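Local coordinates for succinate-semialdehyde dehydrogenase (NAD(P)(+)) (Marinobacter aquaeolei, PDB 3RH9), which probably oxidises succinate semialdehyde to succinate with NAD+ or NADP+ as hydride acceptor, at residues E451-G456 with G467-F472; G115-C120 with K166-A171. One frame throughout, in Å; residues are numbered along the deposited sequence.

Contact 1 of 2, residues E451-G456 with G467-F472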
ATOM      1  N   GLU A 451      -6.000  15.969  11.089  1.00 16.34           N
ATOM      2  CA  GLU A 451      -4.909  15.721  12.019  1.00 14.56           C
ATOM      3  C   GLU A 451      -4.618  14.239  12.303  1.00 15.62           C
ATOM      4  O   GLU A 451      -3.662  13.927  13.013  1.00 15.31           O
ATOM      5  CB  GLU A 451      -5.215  16.414  13.340  1.00 16.22           C
ATOM      6  CG  GLU A 451      -5.433  17.922  13.261  1.00 18.20           C
ATOM      7  CD  GLU A 451      -6.899  18.321  13.089  1.00 18.66           C
ATOM      8  OE1 GLU A 451      -7.700  17.491  12.619  1.00 18.04           O
ATOM      9  OE2 GLU A 451      -7.251  19.477  13.422  1.00 19.77           O
ATOM     10  N   ALA A 452      -5.434  13.322  11.781  1.00 15.44           N
ATOM     11  CA  ALA A 452      -5.251  11.896  12.104  1.00 14.94           C
ATOM     12  C   ALA A 452      -5.545  10.926  10.945  1.00 13.92           C
ATOM     13  O   ALA A 452      -6.361  11.208  10.084  1.00 14.39           O
ATOM     14  CB  ALA A 452      -6.047  11.515  13.360  1.00 13.02           C
ATOM     15  N   PRO A 453      -4.853   9.782  10.914  1.00 14.28           N
ATOM     16  CA  PRO A 453      -5.003   8.875   9.767  1.00 13.82           C
ATOM     17  C   PRO A 453      -6.391   8.255   9.689  1.00 13.37           C
ATOM     18  O   PRO A 453      -6.979   7.935  10.720  1.00 13.64           O
ATOM     19  CB  PRO A 453      -3.942   7.793  10.031  1.00 14.58           C
ATOM     20  CG  PRO A 453      -3.652   7.885  11.539  1.00 14.30           C
ATOM     21  CD  PRO A 453      -3.765   9.359  11.820  1.00 14.43           C
ATOM     22  N   PHE A 454      -6.907   8.093   8.476  1.00 13.08           N
ATOM     23  CA  PHE A 454      -8.216   7.480   8.272  1.00 13.72           C
ATOM     24  C   PHE A 454      -8.205   6.583   7.037  1.00 13.61           C
ATOM     25  O   PHE A 454      -7.672   6.949   5.995  1.00 14.10           O
ATOM     26  CB  PHE A 454      -9.311   8.542   8.149  1.00 14.16           C
ATOM     27  CG  PHE A 454     -10.674   7.976   7.839  1.00 14.21           C
ATOM     28  CD1 PHE A 454     -11.447   7.402   8.837  1.00 14.30           C
ATOM     29  CD2 PHE A 454     -11.185   8.024   6.556  1.00 14.55           C
ATOM     30  CE1 PHE A 454     -12.693   6.880   8.558  1.00 13.00           C
ATOM     31  CE2 PHE A 454     -12.441   7.503   6.270  1.00 14.62           C
ATOM     32  CZ  PHE A 454     -13.187   6.929   7.267  1.00 14.01           C
ATOM     33  N   GLY A 455      -8.795   5.402   7.161  1.00 12.86           N
ATOM     34  CA  GLY A 455      -8.749   4.423   6.100  1.00 12.04           C
ATOM     35  C   GLY A 455      -9.244   3.104   6.625  1.00 12.08           C
ATOM     36  O   GLY A 455      -9.542   2.973   7.805  1.00 12.54           O
ATOM     37  N   GLY A 456      -9.336   2.115   5.753  1.00 11.49           N
ATOM     38  CA  GLY A 456      -9.947   0.871   6.139  1.00 11.91           C
ATOM     39  C   GLY A 456      -8.977  -0.273   6.334  1.00 13.03           C
ATOM     40  O   GLY A 456      -7.926  -0.333   5.677  1.00 12.54           O
ATOM     41  N   GLY A 467      -3.472  13.098   8.854  1.00 15.34           N
ATOM     42  CA  GLY A 467      -2.360  12.910   9.763  1.00 16.48           C
ATOM     43  C   GLY A 467      -1.047  12.715   9.030  1.00 16.35           C
ATOM     44  O   GLY A 467      -0.925  13.028   7.855  1.00 18.24           O
ATOM     45  N   LEU A 468      -0.068  12.172   9.735  1.00 17.12           N
ATOM     46  CA  LEU A 468       1.249  11.908   9.187  1.00 17.43           C
ATOM     47  C   LEU A 468       1.205  10.956   8.027  1.00 17.36           C
ATOM     48  O   LEU A 468       1.688  11.266   6.949  1.00 17.39           O
ATOM     49  CB  LEU A 468       2.122  11.252  10.241  1.00 18.80           C
ATOM     50  CG  LEU A 468       3.608  11.378   9.931  1.00 20.69           C
ATOM     51  CD1 LEU A 468       4.101  12.692  10.538  1.00 18.65           C
ATOM     52  CD2 LEU A 468       4.405  10.171  10.466  1.00 20.66           C
ATOM     53  N   GLU A 469       0.668   9.764   8.261  1.00 18.06           N
ATOM     54  CA  GLU A 469       0.730   8.735   7.235  1.00 17.40           C
ATOM     55  C   GLU A 469       0.102   9.232   5.935  1.00 16.92           C
ATOM     56  O   GLU A 469       0.568   8.890   4.845  1.00 16.59           O
ATOM     57  CB  GLU A 469       0.202   7.357   7.707  1.00 15.61           C
ATOM     58  CG  GLU A 469      -0.746   7.359   8.882  1.00 16.21           C
ATOM     59  CD  GLU A 469      -0.062   7.637  10.221  1.00 20.09           C
ATOM     60  OE1 GLU A 469       0.520   6.695  10.813  1.00 20.76           O
ATOM     61  OE2 GLU A 469      -0.127   8.801  10.704  1.00 20.70           O
ATOM     62  N   GLY A 470      -0.918  10.080   6.053  1.00 16.49           N
ATOM     63  CA  GLY A 470      -1.532  10.671   4.878  1.00 15.79           C
ATOM     64  C   GLY A 470      -0.564  11.523   4.064  1.00 16.32           C
ATOM     65  O   GLY A 470      -0.616  11.553   2.831  1.00 15.77           O
ATOM     66  N   LEU A 471       0.315  12.238   4.757  1.00 16.20           N
ATOM     67  CA  LEU A 471       1.333  13.039   4.089  1.00 16.73           C
ATOM     68  C   LEU A 471       2.288  12.170   3.283  1.00 15.22           C
ATOM     69  O   LEU A 471       2.887  12.647   2.338  1.00 14.89           O
ATOM     70  CB  LEU A 471       2.138  13.850   5.103  1.00 17.45           C
ATOM     71  CG  LEU A 471       1.643  15.230   5.528  1.00 17.89           C
ATOM     72  CD1 LEU A 471       2.307  15.615   6.830  1.00 17.34           C
ATOM     73  CD2 LEU A 471       1.954  16.258   4.444  1.00 16.79           C
ATOM     74  N   PHE A 472       2.418  10.902   3.660  1.00 15.14           N
ATOM     75  CA  PHE A 472       3.342   9.986   2.983  1.00 16.10           C
ATOM     76  C   PHE A 472       2.714   9.130   1.881  1.00 16.09           C
ATOM     77  O   PHE A 472       3.367   8.243   1.342  1.00 16.72           O
ATOM     78  CB  PHE A 472       4.064   9.078   3.991  1.00 13.67           C
ATOM     79  CG  PHE A 472       5.184   9.758   4.708  1.00 13.16           C
ATOM     80  CD1 PHE A 472       4.936  10.540   5.817  1.00 14.00           C
ATOM     81  CD2 PHE A 472       6.487   9.631   4.265  1.00 13.47           C
ATOM     82  CE1 PHE A 472       5.963  11.178   6.466  1.00 13.46           C
ATOM     83  CE2 PHE A 472       7.522  10.266   4.916  1.00 11.99           C
ATOM     84  CZ  PHE A 472       7.255  11.043   6.011  1.00 12.01           C
TER
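The loop that leaves the seven-stranded sheet of this aldehyde dehydrogenase is packed against the short helix 467-471 at the subunit interface, with Pro453 laid against Glu469 and Gly467 set beside Ala452. A residue without a side chain lets two backbones come close, and Gly467 illustrates it: its CA stands 3.9 Å from the CA of Ala452 and 3.6 Å from Glu451 O. The backbone of Gly467 has a positive phi of 58°, and a CB at this position would point into the loop and collide with Pro453 CD and Ala452 CA. A backbone hydrogen bond between Gly467 and Pro450, just before the loop segment, ties the two parts of this one chain.

Two residues further along the helix, Glu469 meets Pro453 obliquely, the closest pair being Pro453 CB and Glu469 CG at 3.4 Å. Glu469 bends at its second torsion (chi2 -74°), which brings the carboxylate alongside the proline ring, with OE2 3.7 Å from Pro453 CG. The other oxygen, OE1, is hydrogen-bonded to Tyr145 OH of the second subunit, while Pro453 O receives Thr479 OG1 of that same subunit. The methylene part of Glu469 thus packs within its own chain and its polar end reaches across the dimer. Such a turn of helix, followed by the strand 475-482, belongs to the C-terminal part of the aldehyde dehydrogenase fold, where the subunits pair.

Contact 2 of 2, residues G115-C120 with K166-A171; sequences GFFDYC and KKLSAA
Ser169 OG is tied to the carbonyl oxygen of Ala165 one helical turn earlier, a bond that spends the hydroxyl within its own helix and lets the serine serve as a small spacer between two helices. From that position OG lies 3.6 Å from Phe116 CB, and Ser169 CB turns to the neighbouring ring, sitting over one face of Phe117 in a CH-pi contact 3.9 Å from the ring centroid. The same ring reaches on to Leu168, where Phe117 CZ is 4.0 Å from Leu168 CB; side chains of helices 70-86 and 188-197 also pack directly on it. Cys120 SG closes the far end of the row beside Ser169 and Ala170.

At the other end Phe116 points its CB toward helix 162-174, and a chi1 of -79° places CG beside its own backbone N, which sets the ring against the stem of Lys166. Lys166 CG lies over one face, toward its rim, 3.6 Å from the centroid and 20° off the normal, and the extended chain carries CE to within 3.7 Å of Phe116 CZ. An alanine in place of Phe116 would probably leave the Lys166 methylenes without the aromatic face they rest on, freeing that chain to shift beside Glu256, the predicted active-site residue. The axes of the segments 115-120 and 166-171 come within 8.6 Å and cross at -20°, a nearly parallel helix packing, here joining helix 103-123 to the helix of a beta-alpha-beta unit in the Rossmann-like cofactor domain.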
ATOM      1  N   GLY A 115      -9.206  22.512   6.107  1.00 17.53           N
ATOM      2  CA  GLY A 115      -8.353  22.120   7.215  1.00 16.65           C
ATOM      3  C   GLY A 115      -7.339  21.056   6.836  1.00 16.87           C
ATOM      4  O   GLY A 115      -6.377  20.796   7.571  1.00 16.02           O
ATOM      5  N   PHE A 116      -7.563  20.423   5.691  1.00 16.06           N
ATOM      6  CA  PHE A 116      -6.611  19.449   5.189  1.00 16.97           C
ATOM      7  C   PHE A 116      -5.427  20.186   4.610  1.00 15.67           C
ATOM      8  O   PHE A 116      -4.265  19.836   4.835  1.00 15.48           O
ATOM      9  CB  PHE A 116      -7.265  18.541   4.148  1.00 16.04           C
ATOM     10  CG  PHE A 116      -8.112  17.475   4.756  1.00 16.99           C
ATOM     11  CD1 PHE A 116      -7.526  16.360   5.338  1.00 16.28           C
ATOM     12  CD2 PHE A 116      -9.496  17.601   4.794  1.00 17.67           C
ATOM     13  CE1 PHE A 116      -8.295  15.377   5.922  1.00 16.31           C
ATOM     14  CE2 PHE A 116     -10.277  16.611   5.382  1.00 18.20           C
ATOM     15  CZ  PHE A 116      -9.670  15.499   5.952  1.00 17.18           C
ATOM     16  N   PHE A 117      -5.742  21.233   3.872  1.00 15.57           N
ATOM     17  CA  PHE A 117      -4.725  22.081   3.296  1.00 15.35           C
ATOM     18  C   PHE A 117      -3.951  22.789   4.389  1.00 15.41           C
ATOM     19  O   PHE A 117      -2.733  22.926   4.316  1.00 15.63           O
ATOM     20  CB  PHE A 117      -5.367  23.048   2.313  1.00 14.82           C
ATOM     21  CG  PHE A 117      -5.697  22.410   1.005  1.00 14.75           C
ATOM     22  CD1 PHE A 117      -6.979  22.017   0.722  1.00 15.67           C
ATOM     23  CD2 PHE A 117      -4.704  22.163   0.071  1.00 14.83           C
ATOM     24  CE1 PHE A 117      -7.274  21.417  -0.487  1.00 17.16           C
ATOM     25  CE2 PHE A 117      -4.988  21.561  -1.125  1.00 14.61           C
ATOM     26  CZ  PHE A 117      -6.269  21.191  -1.412  1.00 15.91           C
ATOM     27  N   ASP A 118      -4.658  23.223   5.419  1.00 16.22           N
ATOM     28  CA  ASP A 118      -3.993  23.869   6.526  1.00 17.02           C
ATOM     29  C   ASP A 118      -3.055  22.876   7.173  1.00 15.93           C
ATOM     30  O   ASP A 118      -1.909  23.186   7.471  1.00 16.44           O
ATOM     31  CB  ASP A 118      -4.994  24.387   7.562  1.00 17.11           C
ATOM     32  CG  ASP A 118      -4.327  25.251   8.625  1.00 19.41           C
ATOM     33  OD1 ASP A 118      -3.567  26.186   8.269  1.00 20.09           O
ATOM     34  OD2 ASP A 118      -4.546  24.989   9.819  1.00 20.39           O
ATOM     35  N   TYR A 119      -3.543  21.666   7.385  1.00 16.21           N
ATOM     36  CA  TYR A 119      -2.775  20.720   8.149  1.00 15.46           C
ATOM     37  C   TYR A 119      -1.534  20.311   7.367  1.00 15.82           C
ATOM     38  O   TYR A 119      -0.463  20.118   7.939  1.00 16.27           O
ATOM     39  CB  TYR A 119      -3.614  19.515   8.536  1.00 15.16           C
ATOM     40  CG  TYR A 119      -2.772  18.465   9.183  1.00 15.87           C
ATOM     41  CD1 TYR A 119      -2.145  17.492   8.416  1.00 14.37           C
ATOM     42  CD2 TYR A 119      -2.565  18.463  10.562  1.00 15.99           C
ATOM     43  CE1 TYR A 119      -1.349  16.537   9.005  1.00 15.83           C
ATOM     44  CE2 TYR A 119      -1.764  17.499  11.164  1.00 15.67           C
ATOM     45  CZ  TYR A 119      -1.160  16.546  10.374  1.00 15.79           C
ATOM     46  OH  TYR A 119      -0.372  15.584  10.945  1.00 17.85           O
ATOM     47  N   CYS A 120      -1.674  20.209   6.053  1.00 16.19           N
ATOM     48  CA  CYS A 120      -0.543  19.852   5.205  1.00 15.74           C
ATOM     49  C   CYS A 120       0.496  20.952   5.076  1.00 14.83           C
ATOM     50  O   CYS A 120       1.681  20.677   4.910  1.00 14.55           O
ATOM     51  CB  CYS A 120      -1.026  19.419   3.827  1.00 16.00           C
ATOM     52  SG  CYS A 120      -1.526  17.707   3.809  1.00 14.51           S
ATOM     53  N   LYS A 166      -8.750  15.952   0.807  1.00 17.14           N
ATOM     54  CA  LYS A 166      -7.878  14.991   1.473  1.00 17.18           C
ATOM     55  C   LYS A 166      -6.765  14.555   0.530  1.00 16.79           C
ATOM     56  O   LYS A 166      -5.617  14.399   0.934  1.00 18.46           O
ATOM     57  CB  LYS A 166      -8.653  13.747   1.931  1.00 18.49           C
ATOM     58  CG  LYS A 166      -9.795  13.996   2.923  1.00 19.56           C
ATOM     59  CD  LYS A 166     -10.629  12.725   3.104  1.00 19.75           C
ATOM     60  CE  LYS A 166     -11.604  12.835   4.272  1.00 23.61           C
ATOM     61  NZ  LYS A 166     -12.323  11.536   4.566  1.00 26.03           N
ATOM     62  N   LYS A 167      -7.103  14.352  -0.731  1.00 14.90           N
ATOM     63  CA  LYS A 167      -6.134  13.785  -1.648  1.00 15.54           C
ATOM     64  C   LYS A 167      -5.159  14.830  -2.163  1.00 14.82           C
ATOM     65  O   LYS A 167      -3.978  14.555  -2.326  1.00 14.33           O
ATOM     66  CB  LYS A 167      -6.831  13.085  -2.820  1.00 14.73           C
ATOM     67  CG  LYS A 167      -7.767  11.970  -2.425  1.00 14.89           C
ATOM     68  CD  LYS A 167      -8.252  11.199  -3.648  1.00 13.97           C
ATOM     69  CE  LYS A 167      -9.271  10.146  -3.255  1.00 12.93           C
ATOM     70  NZ  LYS A 167      -8.693   9.150  -2.314  1.00 13.43           N
ATOM     71  N   LEU A 168      -5.660  16.030  -2.425  1.00 15.42           N
ATOM     72  CA  LEU A 168      -4.874  17.031  -3.131  1.00 15.53           C
ATOM     73  C   LEU A 168      -3.914  17.754  -2.201  1.00 15.06           C
ATOM     74  O   LEU A 168      -2.802  18.079  -2.587  1.00 15.64           O
ATOM     75  CB  LEU A 168      -5.781  18.010  -3.857  1.00 15.67           C
ATOM     76  CG  LEU A 168      -5.050  18.985  -4.774  1.00 17.80           C
ATOM     77  CD1 LEU A 168      -3.927  18.268  -5.512  1.00 15.62           C
ATOM     78  CD2 LEU A 168      -6.015  19.689  -5.743  1.00 16.32           C
ATOM     79  N   SER A 169      -4.340  17.987  -0.969  1.00 15.91           N
ATOM     80  CA  SER A 169      -3.453  18.529   0.049  1.00 15.47           C
ATOM     81  C   SER A 169      -2.205  17.666   0.253  1.00 15.72           C
ATOM     82  O   SER A 169      -1.104  18.191   0.421  1.00 16.39           O
ATOM     83  CB  SER A 169      -4.195  18.685   1.363  1.00 14.50           C
ATOM     84  OG  SER A 169      -4.870  17.487   1.691  1.00 16.31           O
ATOM     85  N   ALA A 170      -2.366  16.346   0.246  1.00 16.58           N
ATOM     86  CA  ALA A 170      -1.216  15.445   0.404  1.00 15.86           C
ATOM     87  C   ALA A 170      -0.380  15.365  -0.874  1.00 14.57           C
ATOM     88  O   ALA A 170       0.838  15.365  -0.824  1.00 15.10           O
ATOM     89  CB  ALA A 170      -1.656  14.057   0.859  1.00 14.44           C
ATOM     90  N   ALA A 171      -1.041  15.326  -2.018  1.00 14.44           N
ATOM     91  CA  ALA A 171      -0.342  15.261  -3.289  1.00 14.62           C
ATOM     92  C   ALA A 171       0.493  16.521  -3.618  1.00 15.37           C
ATOM     93  O   ALA A 171       1.583  16.415  -4.197  1.00 15.90           O
ATOM     94  CB  ALA A 171      -1.332  14.946  -4.407  1.00 15.48           C
TER

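Contact 2 comes first along the chain, and both its segments precede those of contact 1. The centres of the two contacts lie about 10 Å apart, on the same side of the chain's centre. They meet through helix 103-123, whose Tyr119 packs its ring on Glu451 and its OH on Gly467 and Leu468. A second junction is Gly470 O against Ala170 CB, at 3.4 Å. The general lesson is one of layering: helix 162-174 lies on the six-stranded sheet with helix 103-123 packed beside it, and the loop between strands 439-442 and 461-462, which links the two sheets, sits with the short helix against them and carries the contact on to the second subunit.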